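Long-range contacts in nicotinate-nucleotide pyrophosphorylase (Pyrococcus furiosus, PDB 2I14), which probably makes nicotinate mononucleotide from nicotinate and phosphoribosyl pyrophosphate with the use of ATP, a step of NAD(+) biosynthesis: residues A[330-335]-A[358-363]; A[80-85]-A[92-97]; A[326-331]-A[340-345]. All coordinates share one frame; numbering follows the deposited sequence.

All three contacts belong to one antiparallel eight-stranded sheet and lie on the same side of the chain's centre. Interaction 2 pairs strand 95-98 with 77-81, interaction 1 pairs 357-365 with 328-333, and interaction 3 pairs 328-333 with 338-342; 77-81 and 357-365 are neighbours between them. Interaction 2 comes first along the chain. Interactions 1 and 3 both start later, on strand 328-333, and share Val330 and Tyr331. The centre of interaction 1 is about 10 Å from that of interaction 2 and about 11 Å from that of interaction 3. The sheet thus joins the quinolinate phosphoribosyltransferase N-terminal family region to the C-terminal region that carries the four-residue zinc site.

Interaction 1 (A[330-335]-A[358-363]). With ZN (zinc ion), chain G.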
# COMPACT_ATOMS: atom_id res chain seq x y z
N VAL A 330 21.00 25.60 -25.24
CA VAL A 330 19.62 25.18 -25.03
C VAL A 330 18.69 26.17 -25.72
O VAL A 330 18.67 27.35 -25.39
CB VAL A 330 19.26 25.14 -23.52
CG1 VAL A 330 20.08 24.09 -22.81
CG2 VAL A 330 19.53 26.47 -22.89
N TYR A 331 17.91 25.68 -26.68
CA TYR A 331 16.98 26.53 -27.41
C TYR A 331 15.56 26.37 -26.90
O TYR A 331 15.06 25.26 -26.74
CB TYR A 331 17.04 26.25 -28.92
CG TYR A 331 18.38 26.61 -29.53
CD1 TYR A 331 19.48 25.76 -29.39
CD2 TYR A 331 18.57 27.84 -30.15
CE1 TYR A 331 20.74 26.12 -29.86
CE2 TYR A 331 19.83 28.21 -30.63
CZ TYR A 331 20.91 27.35 -30.48
OH TYR A 331 22.16 27.69 -30.95
N ARG A 332 14.92 27.50 -26.62
CA ARG A 332 13.57 27.52 -26.10
C ARG A 332 12.65 28.23 -27.06
O ARG A 332 12.98 29.29 -27.58
CB ARG A 332 13.55 28.26 -24.77
CG ARG A 332 12.33 27.96 -23.95
CD ARG A 332 11.80 29.17 -23.21
NE ARG A 332 12.84 30.02 -22.64
CZ ARG A 332 12.67 30.80 -21.58
NH1 ARG A 332 11.49 30.83 -20.96
NH2 ARG A 332 13.65 31.58 -21.16
N CYS A 333 11.48 27.65 -27.33
CA CYS A 333 10.55 28.31 -28.22
C CYS A 333 9.57 29.03 -27.31
O CYS A 333 9.63 28.88 -26.10
CB CYS A 333 9.81 27.29 -29.08
SG CYS A 333 8.37 26.62 -28.28
N GLU A 334 8.68 29.83 -27.89
CA GLU A 334 7.71 30.57 -27.10
C GLU A 334 6.67 29.65 -26.47
O GLU A 334 5.84 30.10 -25.69
CB GLU A 334 6.99 31.59 -27.97
CG GLU A 334 7.89 32.60 -28.64
CD GLU A 334 7.38 32.98 -30.02
OE1 GLU A 334 6.20 33.39 -30.14
OE2 GLU A 334 8.17 32.87 -30.99
N ASN A 335 6.70 28.38 -26.83
CA ASN A 335 5.74 27.43 -26.28
C ASN A 335 6.36 26.54 -25.21
O ASN A 335 5.89 25.44 -24.95
CB ASN A 335 5.14 26.58 -27.40
CG ASN A 335 4.34 27.42 -28.37
OD1 ASN A 335 3.44 28.16 -27.97
ND2 ASN A 335 4.67 27.31 -29.65
N GLU A 358 14.89 30.72 -29.39
CA GLU A 358 16.00 31.59 -29.05
C GLU A 358 16.94 30.96 -28.03
O GLU A 358 16.50 30.29 -27.10
CB GLU A 358 15.47 32.92 -28.50
CG GLU A 358 16.31 34.16 -28.83
CD GLU A 358 16.20 34.61 -30.30
OE1 GLU A 358 17.03 34.19 -31.14
OE2 GLU A 358 15.27 35.39 -30.62
N PRO A 359 18.26 31.17 -28.19
CA PRO A 359 19.32 30.65 -27.32
C PRO A 359 19.17 31.15 -25.89
O PRO A 359 18.74 32.29 -25.68
CB PRO A 359 20.59 31.19 -27.97
CG PRO A 359 20.23 31.26 -29.40
CD PRO A 359 18.86 31.86 -29.34
N LEU A 360 19.55 30.33 -24.92
CA LEU A 360 19.43 30.73 -23.52
C LEU A 360 20.78 31.04 -22.87
O LEU A 360 20.88 31.97 -22.06
CB LEU A 360 18.68 29.66 -22.72
CG LEU A 360 17.20 29.49 -23.07
CD1 LEU A 360 16.62 28.32 -22.31
CD2 LEU A 360 16.46 30.75 -22.72
N LEU A 361 21.82 30.29 -23.21
CA LEU A 361 23.14 30.56 -22.64
C LEU A 361 23.70 31.84 -23.26
O LEU A 361 24.01 31.87 -24.46
CB LEU A 361 24.11 29.41 -22.90
CG LEU A 361 24.08 28.11 -22.08
CD1 LEU A 361 24.14 28.45 -20.60
CD2 LEU A 361 22.83 27.32 -22.40
N LYS A 362 23.83 32.89 -22.46
CA LYS A 362 24.34 34.16 -22.95
C LYS A 362 25.52 34.59 -22.11
O LYS A 362 25.55 34.33 -20.91
CB LYS A 362 23.27 35.24 -22.88
CG LYS A 362 22.04 34.97 -23.74
CD LYS A 362 22.41 34.82 -25.21
CE LYS A 362 21.18 34.59 -26.08
NZ LYS A 362 20.24 35.75 -26.03
N PRO A 363 26.51 35.26 -22.73
CA PRO A 363 27.70 35.74 -22.01
C PRO A 363 27.37 36.74 -20.91
O PRO A 363 26.64 37.71 -21.15
CB PRO A 363 28.54 36.36 -23.13
CG PRO A 363 28.16 35.56 -24.32
CD PRO A 363 26.66 35.45 -24.18
ZN ZN G . 7.66 24.85 -29.72
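Chi1 of Val330 (-64°) sets CG2 between its backbone N and carbonyl carbon, and from there CG2 meets two leucines of 358-363. It packs on Leu360 CB at 3.3 Å and on Leu361 CD2 at 3.4 Å, each time with the side chains crossing at about a right angle. Tyr331 has CG anti to its carbonyl carbon (chi1 -65°). This carries the ring over to Pro359, where CE2 lies 3.3 Å from the proline CG; the approach is oblique. The chain of Arg332 bends at chi2 and chi3, and Leu360 CD2 reaches the edge of the guanidinium group, near its plane, 3.3 Å from NH2. The same NH2 is hydrogen-bonded to Tyr383 OH, which gives the charged end a polar partner while its edge rests on leucine.

The backbones pair antiparallel. Arg332 and Glu358 form a hydrogen-bonded pair: Arg332 N donates to Glu358 O at 3.2 Å, almost straight at 177°, and Glu358 N donates back to Arg332 O at 3.0 Å. Tyr331 and Pro359 form the next, non-hydrogen-bonded pair. Beyond it, Leu360 N makes a weak, bent bond to Val330 O.

Just past the paired residues, Cys333 SG binds zinc at 2.4 Å. His337, Cys350 and Cys353 complete the site. The contact is an antiparallel strand pair leading into a zinc site of three cysteines and one histidine, consistent with a structural role, in the nicotinate phosphoribosyltransferase C-terminal region.

Interaction 2 (A[80-85]-A[92-97]); sequences YAMPEG and EPVLQI
Gln96 N donates to Tyr80 O at 2.9 Å, with an N-H...O angle of 167°. The donor is tilted from the carbonyl plane by 30°. Met82 N binds Val94 O less closely, at 3.3 Å, and comes from above that carbonyl's plane. A third bond, from Tyr80 N to Gln96 O, is weak. Tyr80 O also receives a CA-H...O contact from Leu95 CA at 3.4 Å.

Between the two stronger bonds Ala81 faces Leu95 as a non-hydrogen-bonded antiparallel pair. Ala81 CB and Leu95 CB are 4.2 Å apart. Leu95 CG, anti to its backbone N (chi1 173°), lies alongside Tyr80 O. On the other face the Tyr80 ring turns its edge to Gln96 O. Its hydroxyl bonds to Glu98, and Gln96 NE2 bonds to Asp47.

Met82 covers the loop before strand 95-98. Its chain is extended beyond CG, which carries SD past Val94 and brings Met82 CE to 3.2 Å from Pro93 O. Met82 SD lies 4.4 Å from Val94 CG1, a looser touch. The methyl CE also packs on Val330 CG2, on the far side of strand 357-365. With an alanine here, SD and CE would be gone, which is likely to leave a gap over Pro93 and beside Val330.

Helix 65-72 covers the Ala81 and Leu95 face through Val65 and Val68. Strand 43-49 flanks 92-97, with backbone bonds from Val94 to Val48 and from Ile97 to Ala46. Strand 357-365 flanks 80-85, where Ala81 pairs with Lys362 and Met82 touches Leu360.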
# COMPACT_ATOMS: atom_id res chain seq x y z
N TYR A 80 29.06 32.03 -19.19
CA TYR A 80 27.81 32.15 -19.94
C TYR A 80 26.71 31.63 -19.03
O TYR A 80 26.95 30.77 -18.18
CB TYR A 80 27.88 31.33 -21.23
CG TYR A 80 29.22 31.38 -21.92
CD1 TYR A 80 30.34 30.78 -21.34
CD2 TYR A 80 29.38 32.00 -23.16
CE1 TYR A 80 31.58 30.79 -21.97
CE2 TYR A 80 30.62 32.02 -23.81
CZ TYR A 80 31.72 31.40 -23.21
OH TYR A 80 32.94 31.37 -23.85
N ALA A 81 25.50 32.14 -19.20
CA ALA A 81 24.41 31.69 -18.34
C ALA A 81 23.03 31.95 -18.93
O ALA A 81 22.89 32.53 -20.01
CB ALA A 81 24.53 32.35 -16.97
N MET A 82 22.02 31.49 -18.20
CA MET A 82 20.64 31.70 -18.57
C MET A 82 20.22 32.88 -17.72
O MET A 82 20.78 33.11 -16.66
CB MET A 82 19.77 30.50 -18.19
CG MET A 82 19.96 29.22 -19.00
SD MET A 82 18.67 28.00 -18.54
CE MET A 82 19.12 26.64 -19.62
N PRO A 83 19.23 33.65 -18.17
CA PRO A 83 18.82 34.79 -17.35
C PRO A 83 18.20 34.33 -16.03
O PRO A 83 17.37 33.42 -16.00
CB PRO A 83 17.82 35.52 -18.25
CG PRO A 83 17.30 34.43 -19.17
CD PRO A 83 18.54 33.64 -19.48
N GLU A 84 18.62 34.95 -14.94
CA GLU A 84 18.09 34.57 -13.64
C GLU A 84 16.56 34.52 -13.72
O GLU A 84 15.94 35.39 -14.32
CB GLU A 84 18.56 35.55 -12.57
CG GLU A 84 18.23 35.13 -11.15
CD GLU A 84 19.20 35.72 -10.11
OE1 GLU A 84 18.94 35.59 -8.89
OE2 GLU A 84 20.23 36.30 -10.52
N GLY A 85 15.98 33.47 -13.15
CA GLY A 85 14.54 33.32 -13.17
C GLY A 85 14.04 32.40 -14.26
O GLY A 85 12.86 32.07 -14.30
N GLU A 92 20.09 20.19 -18.58
CA GLU A 92 20.25 21.44 -19.30
C GLU A 92 21.19 22.35 -18.51
O GLU A 92 20.90 22.73 -17.37
CB GLU A 92 18.91 22.15 -19.45
CG GLU A 92 17.85 21.35 -20.14
CD GLU A 92 16.52 22.06 -20.10
OE1 GLU A 92 16.41 23.06 -19.35
OE2 GLU A 92 15.58 21.60 -20.81
N PRO A 93 22.34 22.71 -19.11
CA PRO A 93 23.29 23.59 -18.43
C PRO A 93 22.65 24.94 -18.15
O PRO A 93 22.13 25.59 -19.05
CB PRO A 93 24.45 23.69 -19.42
CG PRO A 93 23.78 23.46 -20.74
CD PRO A 93 22.84 22.32 -20.44
N VAL A 94 22.68 25.37 -16.90
CA VAL A 94 22.09 26.64 -16.56
C VAL A 94 23.18 27.70 -16.49
O VAL A 94 22.89 28.90 -16.42
CB VAL A 94 21.38 26.54 -15.20
CG1 VAL A 94 20.23 25.56 -15.29
CG2 VAL A 94 22.37 26.13 -14.13
N LEU A 95 24.44 27.26 -16.51
CA LEU A 95 25.59 28.16 -16.46
C LEU A 95 26.88 27.41 -16.82
O LEU A 95 27.09 26.28 -16.38
CB LEU A 95 25.71 28.77 -15.05
CG LEU A 95 26.95 29.62 -14.75
CD1 LEU A 95 26.69 30.50 -13.53
CD2 LEU A 95 28.15 28.71 -14.52
N GLN A 96 27.72 28.04 -17.63
CA GLN A 96 28.98 27.43 -18.06
C GLN A 96 30.16 28.31 -17.66
O GLN A 96 29.99 29.50 -17.37
CB GLN A 96 28.98 27.22 -19.57
CG GLN A 96 27.82 26.39 -20.05
CD GLN A 96 27.79 26.23 -21.57
OE1 GLN A 96 27.70 27.21 -22.30
NE2 GLN A 96 27.87 24.98 -22.04
N ILE A 97 31.35 27.73 -17.62
CA ILE A 97 32.53 28.50 -17.29
C ILE A 97 33.69 28.02 -18.13
O ILE A 97 33.91 26.81 -18.29
CB ILE A 97 32.93 28.35 -15.83
CG1 ILE A 97 31.81 28.86 -14.93
CG2 ILE A 97 34.18 29.18 -15.57
CD1 ILE A 97 32.16 28.81 -13.46

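Interaction 3 (A[326-331]-A[340-345]); sequences GRKQVY and VVPANK
Gln329 and Val341 pair antiparallel, each N bonded to the other's O, in the hairpin of strands 328-333 and 338-342; the axes of 328-331 and 340-342 approach to 4.8 Å, 144° apart.

The Lys328 chain bends at chi2 and chi4 and crosses Pro342 obliquely. Its NZ lies near Pro342 CB and 3.5 Å from Asn344 OD1. Val330 and Val340 lie side by side and point the same way, with Val330 CG1 3.3 Å from Val340 CG2. On the other face Val341 CG2 meets the Tyr331 ring obliquely, 3.5 Å from Tyr331 CE1. Chi1 of Val341 (-72°) places that methyl between backbone N and carbonyl carbon. Arg327 CG packs on Ala343 CB at 3.7 Å, while Arg327 NH2 forms a salt bridge with Glu98. Ala343 N bonds to Arg327 O, in the carbonyl plane and on a lone pair. Ala343 is the second residue of the type I turn from Pro342 to Lys345.

Trp259 of a second subunit packs on Lys328, Val340 and Pro342. The cross-strand hydrogen bonds run backbone to backbone. Lys328 NZ is 5.8 Å from Lys345 NZ, a like charge, and the nearby Asn344 OD1 may ease their repulsion.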
# COMPACT_ATOMS: atom_id res chain seq x y z
N GLY A 326 30.71 17.82 -24.09
CA GLY A 326 30.70 18.88 -25.09
C GLY A 326 30.10 20.22 -24.73
O GLY A 326 29.35 20.33 -23.76
N ARG A 327 30.46 21.23 -25.51
CA ARG A 327 29.97 22.60 -25.33
C ARG A 327 28.61 22.71 -26.01
O ARG A 327 28.51 22.48 -27.21
CB ARG A 327 30.92 23.61 -25.97
CG ARG A 327 30.29 24.98 -26.24
CD ARG A 327 31.15 25.81 -27.19
NE ARG A 327 32.40 26.24 -26.55
CZ ARG A 327 32.48 27.18 -25.62
NH1 ARG A 327 31.38 27.82 -25.21
NH2 ARG A 327 33.65 27.48 -25.08
N LYS A 328 27.57 23.05 -25.26
CA LYS A 328 26.26 23.13 -25.87
C LYS A 328 25.38 24.32 -25.53
O LYS A 328 25.72 25.16 -24.70
CB LYS A 328 25.50 21.84 -25.58
CG LYS A 328 25.94 20.67 -26.47
CD LYS A 328 27.36 20.17 -26.16
CE LYS A 328 28.04 19.49 -27.37
NZ LYS A 328 28.49 20.43 -28.46
N GLN A 329 24.24 24.38 -26.22
CA GLN A 329 23.27 25.44 -26.04
C GLN A 329 21.87 24.86 -25.91
O GLN A 329 21.60 23.76 -26.39
CB GLN A 329 23.29 26.40 -27.25
CG GLN A 329 23.82 27.80 -26.93
CD GLN A 329 22.85 28.62 -26.12
OE1 GLN A 329 22.37 28.18 -25.08
NE2 GLN A 329 22.57 29.82 -26.57
N VAL A 330 21.00 25.60 -25.24
CA VAL A 330 19.62 25.18 -25.03
C VAL A 330 18.69 26.17 -25.72
O VAL A 330 18.67 27.35 -25.39
CB VAL A 330 19.26 25.14 -23.52
CG1 VAL A 330 20.08 24.09 -22.81
CG2 VAL A 330 19.53 26.47 -22.89
N TYR A 331 17.91 25.68 -26.68
CA TYR A 331 16.98 26.53 -27.41
C TYR A 331 15.56 26.37 -26.90
O TYR A 331 15.06 25.26 -26.74
CB TYR A 331 17.04 26.25 -28.92
CG TYR A 331 18.38 26.61 -29.53
CD1 TYR A 331 19.48 25.76 -29.39
CD2 TYR A 331 18.57 27.84 -30.15
CE1 TYR A 331 20.74 26.12 -29.86
CE2 TYR A 331 19.83 28.21 -30.63
CZ TYR A 331 20.91 27.35 -30.48
OH TYR A 331 22.16 27.69 -30.95
N VAL A 340 18.14 20.82 -25.96
CA VAL A 340 19.57 20.95 -25.73
C VAL A 340 20.28 20.32 -26.91
O VAL A 340 20.06 19.15 -27.23
CB VAL A 340 20.03 20.22 -24.46
CG1 VAL A 340 21.54 20.23 -24.38
CG2 VAL A 340 19.42 20.88 -23.24
N VAL A 341 21.11 21.11 -27.58
CA VAL A 341 21.85 20.63 -28.74
C VAL A 341 23.28 21.08 -28.66
O VAL A 341 23.62 21.98 -27.89
CB VAL A 341 21.25 21.16 -30.08
CG1 VAL A 341 19.92 20.48 -30.37
CG2 VAL A 341 21.08 22.66 -30.00
N PRO A 342 24.16 20.45 -29.45
CA PRO A 342 25.58 20.79 -29.48
C PRO A 342 25.75 22.20 -30.06
O PRO A 342 25.03 22.59 -30.97
CB PRO A 342 26.17 19.71 -30.39
CG PRO A 342 25.26 18.55 -30.15
CD PRO A 342 23.91 19.20 -30.20
N ALA A 343 26.70 22.96 -29.52
CA ALA A 343 26.96 24.32 -30.00
C ALA A 343 27.40 24.32 -31.47
O ALA A 343 27.22 25.33 -32.18
CB ALA A 343 28.02 24.99 -29.13
N ASN A 344 27.96 23.20 -31.92
CA ASN A 344 28.43 23.03 -33.30
C ASN A 344 27.28 23.13 -34.30
O ASN A 344 27.50 23.10 -35.51
CB ASN A 344 29.12 21.66 -33.46
CG ASN A 344 30.33 21.49 -32.54
OD1 ASN A 344 30.21 21.49 -31.31
ND2 ASN A 344 31.51 21.32 -33.14
N LYS A 345 26.06 23.23 -33.79
CA LYS A 345 24.87 23.33 -34.63
C LYS A 345 24.00 24.47 -34.10
O LYS A 345 24.18 24.91 -32.97
CB LYS A 345 24.07 22.02 -34.59
CG LYS A 345 24.82 20.79 -35.14
CD LYS A 345 25.96 20.33 -34.22
CE LYS A 345 26.73 19.15 -34.82
NZ LYS A 345 27.89 18.74 -33.97